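Local coordinates for 4-amino-4-deoxychorismate lyase (Legionella pneumophila, PDB 3LUL), which belongs to the class IV aminotransferase family of pyridoxal-phosphate proteins and carries its cofactor covalently attached, at residues 178-183 with 231-236; 240-245 with 258-263; 187-192 with 218-223; 182-187 with 224-229; 121-126 with 159-164. All blocks are in the same frame, centred on the assembly; numbering follows the deposited sequence. Where two conformers were deposited one is given.

How the contacts relate
The five contacts are spread across one curled mixed sheet. It is parallel at 162-167/122-131/241-248, antiparallel from 241-248 through 232-237 and 179-184 to 187-190, and parallel again at 217-219. Contact 5 joins 122-131 to 162-167, contact 1 joins 179-184 to 232-237, and contact 3 joins 187-190 to 217-219. Contact 2 lays helix 258-269 on strand 241-248; the centres of contacts 1 and 2 are about 8 Å apart. Contact 4 sets helix 224-228 against strand 179-184, which it shares with contact 1. Along the chain contact 5 comes first, the segments of contact 3 lie between those of contact 1, and contact 2 follows. Contacts 3 and 5, with centres about 20 Å apart, do not touch.

Contact 1: residues 178-183 with 231-236; sequences ANLFLI and DAVFLT
Phe181 lies against Phe234 and Thr236. Its CB sits over one face of the Phe234 ring, 3.4 Å from Phe234 CZ, in a CH-pi contact. CG has already passed beyond the rim of that ring, 3.8 Å from Phe234 CZ. Further out, CD1 and CE1 pass on to Thr236, each 3.7 Å from its CG2. The two rings are almost exactly parallel, with planes 1° apart, but are slid past one another and barely overlap. Phe234 is placed for this by a chi1 of 70°, which puts its CG between the backbone N and carbonyl carbon and brings the ring beneath Phe181 CB. Strands 179-184 and 232-237 form an antiparallel pair here, with Asn179-Thr236, Phe181-Phe234 and Ile183-Ala232 as its hydrogen-bonded pairs. Apolar surface suits this face, which is buried beneath helix 201-212, whose Leu206 packs on Phe181, Phe234 and Thr236. On the other face Leu180 CD1 meets Val233 CG1 at 3.9 Å. A water bridges Asn179 OD1 and Thr236 OG1, while Asn179 ND2 is bound to Leu198 O. At the far end a classic beta bulge lets both Asp231 N (2.8 Å) and Ala232 N (3.3 Å) donate to Ile183 O; Asp231 OD2 meanwhile accepts from Asn185 N in the adjoining turn.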
# COMPACT_ATOMS: atom_id res chain seq x y z
N ALA B 178 15.23 4.62 2.11
CA ALA B 178 16.64 4.45 1.88
C ALA B 178 17.13 3.06 2.27
O ALA B 178 16.53 2.40 3.15
CB ALA B 178 17.43 5.55 2.63
N ASN B 179 18.17 2.61 1.57
CA ASN B 179 18.86 1.39 1.92
C ASN B 179 19.85 1.69 3.05
O ASN B 179 20.27 2.84 3.23
CB ASN B 179 19.59 0.81 0.70
CG ASN B 179 18.61 0.26 -0.36
OD1 ASN B 179 18.54 0.78 -1.46
ND2 ASN B 179 17.85 -0.77 -0.00
N LEU B 180 20.22 0.64 3.77
CA LEU B 180 21.16 0.73 4.89
C LEU B 180 22.45 0.00 4.64
O LEU B 180 22.47 -1.12 4.14
CB LEU B 180 20.53 0.15 6.16
CG LEU B 180 21.38 0.30 7.44
CD1 LEU B 180 20.51 0.59 8.67
CD2 LEU B 180 22.17 -0.94 7.70
N PHE B 181 23.54 0.64 5.07
CA PHE B 181 24.90 0.08 5.03
C PHE B 181 25.47 0.24 6.44
O PHE B 181 25.13 1.19 7.16
CB PHE B 181 25.78 0.86 4.04
CG PHE B 181 25.55 0.48 2.58
CD1 PHE B 181 24.50 1.03 1.86
CD2 PHE B 181 26.43 -0.35 1.93
CE1 PHE B 181 24.30 0.71 0.54
CE2 PHE B 181 26.23 -0.67 0.59
CZ PHE B 181 25.15 -0.15 -0.09
N LEU B 182 26.36 -0.65 6.83
CA LEU B 182 27.21 -0.40 7.98
C LEU B 182 28.65 -0.70 7.68
O LEU B 182 28.98 -1.36 6.69
CB LEU B 182 26.69 -1.16 9.19
CG LEU B 182 26.59 -2.66 9.07
CD1 LEU B 182 27.95 -3.18 9.44
CD2 LEU B 182 25.50 -3.33 9.95
N ILE B 183 29.51 -0.19 8.54
CA ILE B 183 30.95 -0.39 8.42
C ILE B 183 31.41 -0.99 9.74
O ILE B 183 31.08 -0.45 10.79
CB ILE B 183 31.73 0.91 8.19
CG1 ILE B 183 31.34 1.53 6.83
CG2 ILE B 183 33.20 0.62 8.19
CD1 ILE B 183 31.92 2.88 6.59
N ASP B 231 30.83 0.21 13.49
CA ASP B 231 31.63 1.42 13.66
C ASP B 231 30.88 2.64 13.14
O ASP B 231 30.95 3.73 13.75
CB ASP B 231 33.01 1.28 12.97
CG ASP B 231 33.89 0.21 13.61
OD1 ASP B 231 33.78 0.04 14.86
OD2 ASP B 231 34.68 -0.44 12.90
N ALA B 232 30.18 2.47 12.02
CA ALA B 232 29.34 3.51 11.45
C ALA B 232 28.23 2.86 10.69
O ALA B 232 28.34 1.69 10.30
CB ALA B 232 30.10 4.40 10.50
N VAL B 233 27.19 3.66 10.47
CA VAL B 233 25.99 3.24 9.80
C VAL B 233 25.58 4.39 8.94
O VAL B 233 25.63 5.57 9.37
CB VAL B 233 24.83 2.93 10.76
CG1 VAL B 233 23.59 2.52 10.00
CG2 VAL B 233 25.23 1.81 11.79
N PHE B 234 25.12 4.09 7.74
CA PHE B 234 24.65 5.17 6.80
C PHE B 234 23.60 4.66 5.82
O PHE B 234 23.40 3.46 5.64
CB PHE B 234 25.84 5.85 6.07
CG PHE B 234 26.52 4.99 5.03
CD1 PHE B 234 26.02 4.89 3.74
CD2 PHE B 234 27.67 4.26 5.36
CE1 PHE B 234 26.68 4.12 2.78
CE2 PHE B 234 28.33 3.47 4.41
CZ PHE B 234 27.84 3.40 3.13
N LEU B 235 22.88 5.60 5.22
CA LEU B 235 21.76 5.27 4.32
C LEU B 235 22.01 5.81 2.92
O LEU B 235 22.77 6.75 2.76
CB LEU B 235 20.50 5.91 4.84
CG LEU B 235 20.17 5.66 6.31
CD1 LEU B 235 18.95 6.51 6.73
CD2 LEU B 235 19.92 4.18 6.56
N THR B 236 21.34 5.23 1.93
CA THR B 236 21.53 5.65 0.56
C THR B 236 20.18 5.77 -0.15
O THR B 236 19.29 4.94 0.03
CB THR B 236 22.43 4.64 -0.25
OG1 THR B 236 21.78 3.36 -0.35
CG2 THR B 236 23.82 4.42 0.41
O HOH W 1 19.89 2.91 -2.60

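Contact 2: residues 240-245 with 258-263; sequences QGIRRV and PIIDKL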
# COMPACT_ATOMS: atom_id res chain seq x y z
N GLN B 240 19.14 11.95 -1.82
CA GLN B 240 20.02 12.42 -0.76
C GLN B 240 21.45 11.88 -0.85
O GLN B 240 22.32 12.43 -0.21
CB GLN B 240 19.39 12.12 0.63
CG GLN B 240 18.13 12.98 0.96
CD GLN B 240 18.44 14.47 1.23
OE1 GLN B 240 19.53 14.83 1.74
NE2 GLN B 240 17.46 15.34 0.90
N GLY B 241 21.69 10.86 -1.68
CA GLY B 241 22.96 10.18 -1.73
C GLY B 241 23.17 9.48 -0.40
O GLY B 241 22.26 8.81 0.11
N ILE B 242 24.35 9.65 0.17
CA ILE B 242 24.68 9.02 1.42
C ILE B 242 24.28 9.97 2.56
O ILE B 242 24.64 11.17 2.54
CB ILE B 242 26.20 8.68 1.49
CG1 ILE B 242 26.50 7.50 0.57
CG2 ILE B 242 26.63 8.40 2.93
CD1 ILE B 242 27.97 7.15 0.44
N ARG B 243 23.58 9.41 3.54
CA ARG B 243 23.15 10.14 4.74
C ARG B 243 23.72 9.40 5.94
O ARG B 243 23.54 8.18 6.09
CB ARG B 243 21.63 10.21 4.80
CG ARG B 243 21.03 11.04 5.94
CD ARG B 243 20.78 12.52 5.55
NE ARG B 243 20.41 13.34 6.73
CZ ARG B 243 19.16 13.69 7.08
NH1 ARG B 243 18.10 13.29 6.37
NH2 ARG B 243 18.95 14.43 8.17
N ARG B 244 24.43 10.14 6.79
CA ARG B 244 25.07 9.54 7.95
C ARG B 244 24.03 9.29 9.01
O ARG B 244 23.08 10.07 9.14
CB ARG B 244 26.18 10.46 8.48
CG ARG B 244 27.31 10.69 7.50
CD ARG B 244 28.19 11.85 7.94
NE ARG B 244 29.09 12.30 6.86
CZ ARG B 244 30.34 11.86 6.63
NH1 ARG B 244 30.92 10.95 7.41
NH2 ARG B 244 31.03 12.35 5.61
N VAL B 245 24.23 8.22 9.78
CA VAL B 245 23.31 7.84 10.87
C VAL B 245 23.98 8.10 12.22
O VAL B 245 25.06 7.60 12.51
CB VAL B 245 22.86 6.37 10.74
CG1 VAL B 245 22.02 5.92 11.98
CG2 VAL B 245 22.06 6.16 9.45
N PRO B 258 36.48 7.34 7.02
CA PRO B 258 37.09 7.62 5.71
C PRO B 258 36.41 6.91 4.53
O PRO B 258 36.38 7.46 3.41
CB PRO B 258 38.55 7.16 5.87
CG PRO B 258 38.72 6.73 7.28
CD PRO B 258 37.44 6.81 8.02
N ILE B 259 35.86 5.72 4.77
CA ILE B 259 35.15 5.00 3.74
C ILE B 259 33.93 5.77 3.26
O ILE B 259 33.68 5.88 2.06
CB ILE B 259 34.75 3.59 4.22
CG1 ILE B 259 36.03 2.71 4.37
CG2 ILE B 259 33.70 2.91 3.28
CD1 ILE B 259 35.75 1.23 4.82
N ILE B 260 33.23 6.39 4.19
CA ILE B 260 32.06 7.22 3.85
C ILE B 260 32.49 8.43 3.00
O ILE B 260 31.85 8.73 1.97
CB ILE B 260 31.28 7.67 5.09
CG1 ILE B 260 30.73 6.44 5.84
CG2 ILE B 260 30.13 8.65 4.68
CD1 ILE B 260 30.01 6.73 7.18
N ASP B 261 33.57 9.12 3.38
CA ASP B 261 34.03 10.25 2.55
C ASP B 261 34.44 9.84 1.14
O ASP B 261 34.12 10.53 0.17
CB ASP B 261 35.16 11.03 3.21
CG ASP B 261 34.76 11.60 4.55
OD1 ASP B 261 33.70 12.24 4.62
OD2 ASP B 261 35.49 11.40 5.53
N LYS B 262 35.11 8.70 1.03
CA LYS B 262 35.48 8.16 -0.28
C LYS B 262 34.23 7.85 -1.13
O LYS B 262 34.17 8.19 -2.30
CB LYS B 262 36.33 6.89 -0.14
CG LYS B 262 36.75 6.35 -1.50
CD LYS B 262 37.94 5.41 -1.46
CE LYS B 262 38.43 5.10 -2.88
NZ LYS B 262 39.55 4.14 -2.94
N LEU B 263 33.26 7.17 -0.54
CA LEU B 263 32.04 6.82 -1.28
C LEU B 263 31.23 8.06 -1.71
O LEU B 263 30.75 8.11 -2.84
CB LEU B 263 31.21 5.83 -0.48
CG LEU B 263 31.88 4.46 -0.32
CD1 LEU B 263 31.00 3.60 0.56
CD2 LEU B 263 32.18 3.77 -1.66
O HOH W 2 33.91 10.93 7.60
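Ile260, Asp261 and Leu263 are the helix residues that meet the strand, through Ile242 and Arg244. This is alpha-on-beta packing: helix 258-269 lies over the sheet with its short segment axis 9.8 Å from that of strand 241-245 and running 157° to it, nearly antiparallel. Ile260 comes first, and its CG2 methyl, from the branch at CB, serves two partners. It touches Ile242 CG2 at 3.9 Å and also rests over one face of the Arg244 guanidinium, 3.7 Å from NH1, an apolar cover for a flat cation. Asp261 follows on the exposed side, where a charged residue can stay hydrated. Its OD1 receives Arg244 NH2 in a 2.8 Å salt bridge. The oxygen lies in the guanidinium plane, whereas the donor reaches it on the syn side but 30° out of the carboxylate plane. The extended Arg244 chain is what carries its head from the strand to the helix. A water joins the second branches, accepting from Arg244 NH1 and donating to Asp261 OD2 at 2.6 Å; NH1 also binds Val255 O. One turn on from Ile260, Leu263 closes the apolar side, its CB 3.6 Å from Ile242 CD1.

Contact 3: residues 187-192 with 218-223; sequences ILYTPR and QEISLT
The Tyr189 ring meets Gln218 and Ile220 obliquely, its CD2 lying 3.5 Å from Ile220 CD1 and 3.6 Å from Gln218 CB. The Arg192 guanidinium is also met obliquely, by Ser221 OG, to which Arg192 NE makes a weak bond of 3.2 Å; Asp195 is a further partner of both residues. Tyr189 and Gln218 run side by side in the same direction. Their parallel strands, 187-190 and 217-219, are the two ends of a beta-alpha-beta crossover whose helix is 201-212. The backbone rungs alternate between the strands: Gln218 N gives to Leu188 O, Thr190 N to Gln218 O, and Ile220 N to Thr190 O. Thr190 CG2 packs on Glu219 CG at 3.9 Å. Their polar ends turn to other partners: Thr190 OG1 binds Leu180 O, and Glu219 OE1 forms a salt bridge with Arg203. The long aliphatic stem and charged tip of Glu219 suit its partly exposed site. Ile220 reaches the tyrosine because its CG1 lies between backbone N and carbonyl carbon (chi1 65°), swinging CD1 back toward the ring. Leu222, buried, fills the angle past the strand end: CD2 is 4.1 Å from Tyr189 CB, and CD1 sits 3.7 Å from Pro191 CD.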
# COMPACT_ATOMS: atom_id res chain seq x y z
N ILE B 187 35.19 -2.86 6.78
CA ILE B 187 34.46 -3.68 5.82
C ILE B 187 33.02 -3.19 5.79
O ILE B 187 32.44 -2.89 6.85
CB ILE B 187 34.48 -5.18 6.22
CG1 ILE B 187 35.94 -5.69 6.25
CG2 ILE B 187 33.58 -6.01 5.26
CD1 ILE B 187 36.17 -6.92 7.12
N LEU B 188 32.49 -3.08 4.57
CA LEU B 188 31.13 -2.60 4.33
C LEU B 188 30.18 -3.80 4.33
O LEU B 188 30.49 -4.81 3.74
CB LEU B 188 31.04 -1.90 2.98
CG LEU B 188 31.59 -0.48 2.95
CD1 LEU B 188 32.28 -0.17 1.61
CD2 LEU B 188 30.47 0.51 3.28
N TYR B 189 29.01 -3.65 4.97
CA TYR B 189 27.98 -4.68 4.99
C TYR B 189 26.63 -4.02 4.61
O TYR B 189 26.38 -2.85 4.93
CB TYR B 189 27.87 -5.31 6.38
CG TYR B 189 29.11 -6.02 6.85
CD1 TYR B 189 30.12 -5.32 7.53
CD2 TYR B 189 29.30 -7.37 6.62
CE1 TYR B 189 31.30 -5.97 7.96
CE2 TYR B 189 30.44 -8.03 7.06
CZ TYR B 189 31.44 -7.32 7.73
OH TYR B 189 32.54 -7.95 8.18
N THR B 190 25.78 -4.77 3.92
CA THR B 190 24.46 -4.29 3.57
C THR B 190 23.51 -5.49 3.39
O THR B 190 23.95 -6.58 3.04
CB THR B 190 24.52 -3.41 2.30
OG1 THR B 190 23.32 -2.65 2.21
CG2 THR B 190 24.75 -4.24 1.01
N PRO B 191 22.23 -5.32 3.75
CA PRO B 191 21.32 -6.46 3.58
C PRO B 191 21.28 -6.99 2.15
O PRO B 191 21.45 -6.22 1.18
CB PRO B 191 19.97 -5.85 3.99
CG PRO B 191 20.34 -4.95 5.09
CD PRO B 191 21.61 -4.28 4.58
N ARG B 192 21.07 -8.31 2.02
CA ARG B 192 20.91 -8.98 0.73
C ARG B 192 19.61 -8.58 0.06
O ARG B 192 18.63 -8.26 0.75
CB ARG B 192 20.86 -10.49 0.94
CG ARG B 192 22.09 -11.12 1.51
CD ARG B 192 21.89 -12.64 1.68
NE ARG B 192 20.63 -12.97 2.33
CZ ARG B 192 19.87 -14.01 2.01
NH1 ARG B 192 20.24 -14.83 1.04
NH2 ARG B 192 18.72 -14.22 2.65
N GLN B 218 30.09 -6.59 1.72
CA GLN B 218 29.44 -7.87 1.93
C GLN B 218 27.92 -7.69 1.99
O GLN B 218 27.43 -6.99 2.85
CB GLN B 218 29.92 -8.51 3.23
CG GLN B 218 31.43 -8.70 3.37
CD GLN B 218 32.03 -9.48 2.22
OE1 GLN B 218 32.90 -8.99 1.50
NE2 GLN B 218 31.55 -10.69 2.03
N GLU B 219 27.22 -8.37 1.08
CA GLU B 219 25.77 -8.45 1.04
C GLU B 219 25.32 -9.66 1.80
O GLU B 219 25.41 -10.79 1.26
CB GLU B 219 25.28 -8.53 -0.40
CG GLU B 219 25.63 -7.29 -1.21
CD GLU B 219 25.24 -7.41 -2.67
OE1 GLU B 219 24.02 -7.41 -2.97
OE2 GLU B 219 26.16 -7.43 -3.52
N ILE B 220 24.92 -9.46 3.06
CA ILE B 220 24.57 -10.54 3.99
C ILE B 220 23.36 -10.16 4.87
O ILE B 220 22.99 -8.99 4.99
CB ILE B 220 25.74 -10.93 4.93
CG1 ILE B 220 26.12 -9.77 5.88
CG2 ILE B 220 26.95 -11.41 4.13
CD1 ILE B 220 27.15 -10.17 6.97
N SER B 221 22.78 -11.16 5.51
CA SER B 221 21.67 -10.92 6.42
C SER B 221 22.27 -10.39 7.71
O SER B 221 23.27 -10.95 8.21
CB SER B 221 20.88 -12.21 6.67
OG SER B 221 20.25 -12.64 5.48
N LEU B 222 21.68 -9.30 8.21
CA LEU B 222 22.23 -8.56 9.34
C LEU B 222 21.21 -8.49 10.47
O LEU B 222 20.07 -8.09 10.26
CB LEU B 222 22.59 -7.14 8.92
CG LEU B 222 23.76 -6.98 7.96
CD1 LEU B 222 23.70 -5.64 7.25
CD2 LEU B 222 25.08 -7.17 8.70
N THR B 223 21.62 -8.90 11.67
CA THR B 223 20.76 -8.80 12.86
C THR B 223 20.85 -7.38 13.44
O THR B 223 21.73 -6.58 13.05
CB THR B 223 21.21 -9.80 13.92
OG1 THR B 223 22.56 -9.49 14.24
CG2 THR B 223 21.15 -11.23 13.39

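Contact 4: residues 182-187 with 224-229; sequences LIENNI and KKRIED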
# COMPACT_ATOMS: atom_id res chain seq x y z
N LEU B 182 26.36 -0.65 6.83
CA LEU B 182 27.21 -0.40 7.98
C LEU B 182 28.65 -0.70 7.68
O LEU B 182 28.98 -1.36 6.69
CB LEU B 182 26.69 -1.16 9.19
CG LEU B 182 26.59 -2.66 9.07
CD1 LEU B 182 27.95 -3.18 9.44
CD2 LEU B 182 25.50 -3.33 9.95
N ILE B 183 29.51 -0.19 8.54
CA ILE B 183 30.95 -0.39 8.42
C ILE B 183 31.41 -0.99 9.74
O ILE B 183 31.08 -0.45 10.79
CB ILE B 183 31.73 0.91 8.19
CG1 ILE B 183 31.34 1.53 6.83
CG2 ILE B 183 33.20 0.62 8.19
CD1 ILE B 183 31.92 2.88 6.59
N GLU B 184 32.13 -2.10 9.67
CA GLU B 184 32.80 -2.65 10.82
C GLU B 184 34.18 -3.16 10.40
O GLU B 184 34.29 -3.93 9.44
CB GLU B 184 31.95 -3.80 11.37
CG GLU B 184 32.55 -4.49 12.60
CD GLU B 184 31.68 -5.65 13.07
OE1 GLU B 184 31.47 -6.60 12.28
OE2 GLU B 184 31.18 -5.57 14.22
N ASN B 185 35.20 -2.72 11.15
CA ASN B 185 36.61 -3.06 10.87
C ASN B 185 36.96 -2.83 9.40
O ASN B 185 37.55 -3.70 8.75
CB ASN B 185 36.94 -4.51 11.28
CG ASN B 185 36.54 -4.83 12.72
OD1 ASN B 185 36.61 -3.96 13.59
ND2 ASN B 185 36.09 -6.06 12.96
N ASN B 186 36.57 -1.66 8.89
CA ASN B 186 36.81 -1.22 7.51
C ASN B 186 36.19 -2.08 6.41
O ASN B 186 36.64 -2.05 5.26
CB ASN B 186 38.32 -1.08 7.24
CG ASN B 186 38.96 -0.02 8.10
OD1 ASN B 186 38.31 0.96 8.45
ND2 ASN B 186 40.25 -0.19 8.41
N ILE B 187 35.19 -2.86 6.78
CA ILE B 187 34.46 -3.68 5.82
C ILE B 187 33.02 -3.19 5.79
O ILE B 187 32.44 -2.89 6.85
CB ILE B 187 34.48 -5.18 6.22
CG1 ILE B 187 35.94 -5.69 6.25
CG2 ILE B 187 33.58 -6.01 5.26
CD1 ILE B 187 36.17 -6.92 7.12
N LYS B 224 19.98 -7.08 14.40
CA LYS B 224 19.99 -5.77 15.08
C LYS B 224 21.32 -5.59 15.85
O LYS B 224 21.88 -4.50 15.90
CB LYS B 224 18.81 -5.61 16.03
CG LYS B 224 18.67 -4.21 16.61
CD LYS B 224 17.41 -4.06 17.44
CE LYS B 224 17.27 -2.64 17.95
NZ LYS B 224 16.42 -2.54 19.18
N LYS B 225 21.80 -6.70 16.40
CA LYS B 225 23.07 -6.72 17.11
C LYS B 225 24.24 -6.32 16.21
O LYS B 225 25.15 -5.64 16.67
CB LYS B 225 23.33 -8.09 17.75
CG LYS B 225 24.64 -8.13 18.57
CD LYS B 225 24.85 -9.46 19.28
CE LYS B 225 26.33 -9.65 19.69
NZ LYS B 225 26.94 -8.43 20.30
N ARG B 226 24.24 -6.73 14.94
CA ARG B 226 25.27 -6.25 13.99
C ARG B 226 25.28 -4.75 13.82
O ARG B 226 26.36 -4.14 13.73
CB ARG B 226 25.12 -6.88 12.61
CG ARG B 226 25.37 -8.36 12.56
CD ARG B 226 26.76 -8.73 12.98
NE ARG B 226 27.78 -7.99 12.24
CZ ARG B 226 28.34 -8.39 11.09
NH1 ARG B 226 27.99 -9.53 10.51
NH2 ARG B 226 29.27 -7.62 10.52
N ILE B 227 24.10 -4.14 13.77
CA ILE B 227 24.00 -2.69 13.63
C ILE B 227 24.53 -2.03 14.90
O ILE B 227 25.36 -1.11 14.84
CB ILE B 227 22.55 -2.20 13.38
CG1 ILE B 227 21.95 -2.90 12.18
CG2 ILE B 227 22.51 -0.73 13.12
CD1 ILE B 227 20.41 -2.73 12.11
N GLU B 228 24.07 -2.51 16.05
CA GLU B 228 24.44 -1.93 17.34
C GLU B 228 25.95 -1.94 17.54
O GLU B 228 26.51 -1.02 18.11
CB GLU B 228 23.71 -2.66 18.47
CG GLU B 228 22.20 -2.38 18.39
CD GLU B 228 21.33 -3.23 19.29
OE1 GLU B 228 21.77 -4.30 19.76
OE2 GLU B 228 20.18 -2.82 19.50
N ASP B 229 26.60 -3.00 17.05
CA ASP B 229 28.06 -3.16 17.13
C ASP B 229 28.87 -2.51 15.99
O ASP B 229 30.10 -2.56 16.03
CB ASP B 229 28.43 -4.66 17.21
CG ASP B 229 28.01 -5.32 18.53
OD1 ASP B 229 27.57 -4.60 19.48
OD2 ASP B 229 28.10 -6.56 18.61
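Glu184 and Arg226 form the salt bridge of this contact, OE1 to NH2 at 3.0 Å. As a hydrogen bond it is weak (N-H...O angle 121°): the planes are nearly parallel (10°), but OE1 meets the guanidinium obliquely and not in line with an N-H. The setting is a two-residue beta hairpin, with a type I' turn from Glu184 to Ile187 at the end of strand 179-184, packed beside the short helix 224-228. Asn185 and Asn186 hold the two positive-phi positions of the turn, which asparagine tolerates better than most residues. Glu184 reaches out with an extended chain, CG opposite the backbone N, whereas Arg226 folds at chi2 and chi3, which brings its head round to the carboxylate and into a cation-pi contact with Tyr189. A second salt bridge stays within residues 224-229: Lys225 NZ meets the syn lone pair of Asp229 OD2 at 2.8 Å. Glu184 OE2 stands 5.5 Å from Asp229 OD2, and the two cations probably offset the repulsion between these like charges. Inward, the contact becomes apolar. Buried Leu182 points at the helix and touches it through one methyl, its CD2 lying 4.0 Å from Arg226 O. Ile227 packs outward on Leu164 and Phe166 of strand 162-167, and the same methyl, Leu182 CD2, lies 4.0 Å from Ile227 CA and 4.2 Å from Ile227 CG1.

Contact 5: residues 121-126 with 159-164; sequences PVRLIS and GADDAL
Arg123 and Asp161 grip one another through an uncommon exchange in which a side chain stands in for a strand's carbonyl. Arg123 N donates to Asp161 OD2 at 2.7 Å, using the anti lone pair, while Asp161 N returns a bond of 2.7 Å to Arg123 O. That same carbonyl oxygen takes a second, longer bond from Asp162 N. With the chi1 of Asp161 at -59°, CG lies beside its own backbone N, which sets carboxylate and N-H to work together on one residue. Beyond this knot the regular ladder begins: Ile125 N binds Asp162 O and Leu164 N binds Ile125 O. Strands 122-131 and 162-167 are parallel neighbours, joined in a beta-alpha-beta crossover by helix 146-157. Gly159, with positive phi, ends that helix in a Schellman motif just before the second strand, a conformation easy for glycine. The small Ala160 follows, its CB 3.9 Å from Ile125 CG2. On the opposite face Leu124 and Asp162 lie side by side, Leu124 CD2 touching Asp162 CB at 3.6 Å, while the carboxylate of Asp162 is held by its neighbour Ala163 N and by Thr175 and Thr176. The Arg123 guanidinium forms no ion pair with Asp161; Arg123 NE stays 5.8 Å from Asp161 OD2, and Arg123 NH1 bonds Ser247 OG. A water donates both to Asp161 OD2 and to Pro121 O. With a backbone N-H and a water proton both directed at OD2, the carboxylate is probably stabilised in its charged form, although the Arg123 guanidinium does not reach it.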
# COMPACT_ATOMS: atom_id res chain seq x y z
N PRO B 121 23.28 14.42 10.65
CA PRO B 121 23.07 12.97 10.69
C PRO B 121 21.71 12.57 11.21
O PRO B 121 21.12 13.30 12.00
CB PRO B 121 24.16 12.48 11.64
CG PRO B 121 25.18 13.54 11.59
CD PRO B 121 24.41 14.81 11.50
N VAL B 122 21.21 11.43 10.73
CA VAL B 122 19.83 11.02 11.00
C VAL B 122 19.72 10.15 12.25
O VAL B 122 20.60 9.36 12.54
CB VAL B 122 19.20 10.26 9.81
CG1 VAL B 122 19.07 11.19 8.64
CG2 VAL B 122 20.02 9.07 9.43
N ARG B 123 18.60 10.32 12.96
CA ARG B 123 18.24 9.48 14.09
C ARG B 123 17.15 8.48 13.67
O ARG B 123 16.11 8.88 13.12
CB ARG B 123 17.76 10.34 15.26
CG ARG B 123 18.84 11.21 15.92
CD ARG B 123 18.37 11.68 17.29
NE ARG B 123 19.36 12.46 18.02
CZ ARG B 123 20.29 11.94 18.82
NH1 ARG B 123 20.38 10.62 18.96
NH2 ARG B 123 21.13 12.72 19.47
N LEU B 124 17.40 7.19 13.93
CA LEU B 124 16.49 6.09 13.56
C LEU B 124 15.87 5.43 14.78
O LEU B 124 16.50 5.40 15.84
CB LEU B 124 17.24 5.02 12.79
CG LEU B 124 17.91 5.47 11.49
CD1 LEU B 124 18.63 4.29 10.82
CD2 LEU B 124 16.88 6.06 10.53
N ILE B 125 14.66 4.91 14.60
CA ILE B 125 14.04 3.99 15.54
C ILE B 125 13.66 2.72 14.82
O ILE B 125 13.37 2.75 13.62
CB ILE B 125 12.81 4.59 16.32
CG1 ILE B 125 11.76 5.19 15.39
CG2 ILE B 125 13.27 5.62 17.42
CD1 ILE B 125 10.37 4.63 15.52
N SER B 126 13.68 1.60 15.53
CA SER B 126 13.31 0.32 14.94
C SER B 126 11.80 0.18 15.02
O SER B 126 11.23 0.41 16.07
CB SER B 126 13.93 -0.83 15.75
OG SER B 126 15.33 -0.85 15.67
N GLY B 159 10.98 11.72 18.76
CA GLY B 159 12.24 12.48 18.68
C GLY B 159 13.23 12.07 17.58
O GLY B 159 14.31 12.67 17.48
N ALA B 160 12.87 11.07 16.78
CA ALA B 160 13.77 10.54 15.74
C ALA B 160 13.42 11.15 14.38
O ALA B 160 12.50 11.95 14.27
CB ALA B 160 13.67 9.05 15.69
N ASP B 161 14.14 10.73 13.35
CA ASP B 161 13.94 11.25 12.00
C ASP B 161 13.29 10.25 11.04
O ASP B 161 12.56 10.65 10.14
CB ASP B 161 15.28 11.69 11.41
CG ASP B 161 15.94 12.77 12.27
OD1 ASP B 161 15.27 13.80 12.50
OD2 ASP B 161 17.06 12.55 12.74
N ASP B 162 13.59 8.97 11.19
CA ASP B 162 13.17 7.96 10.20
C ASP B 162 13.08 6.65 10.95
O ASP B 162 13.51 6.56 12.12
CB ASP B 162 14.17 7.95 9.04
CG ASP B 162 13.64 7.26 7.75
OD1 ASP B 162 12.50 6.72 7.73
OD2 ASP B 162 14.43 7.25 6.77
N ALA B 163 12.48 5.65 10.30
CA ALA B 163 12.20 4.35 10.87
C ALA B 163 12.91 3.28 10.06
O ALA B 163 13.03 3.40 8.84
CB ALA B 163 10.70 4.08 10.81
N LEU B 164 13.38 2.25 10.76
CA LEU B 164 14.07 1.10 10.23
C LEU B 164 13.22 -0.17 10.40
O LEU B 164 12.75 -0.49 11.52
CB LEU B 164 15.41 0.93 10.93
CG LEU B 164 16.34 -0.13 10.40
CD1 LEU B 164 16.86 0.20 8.97
CD2 LEU B 164 17.54 -0.26 11.39
O HOH W 3 18.72 14.69 12.36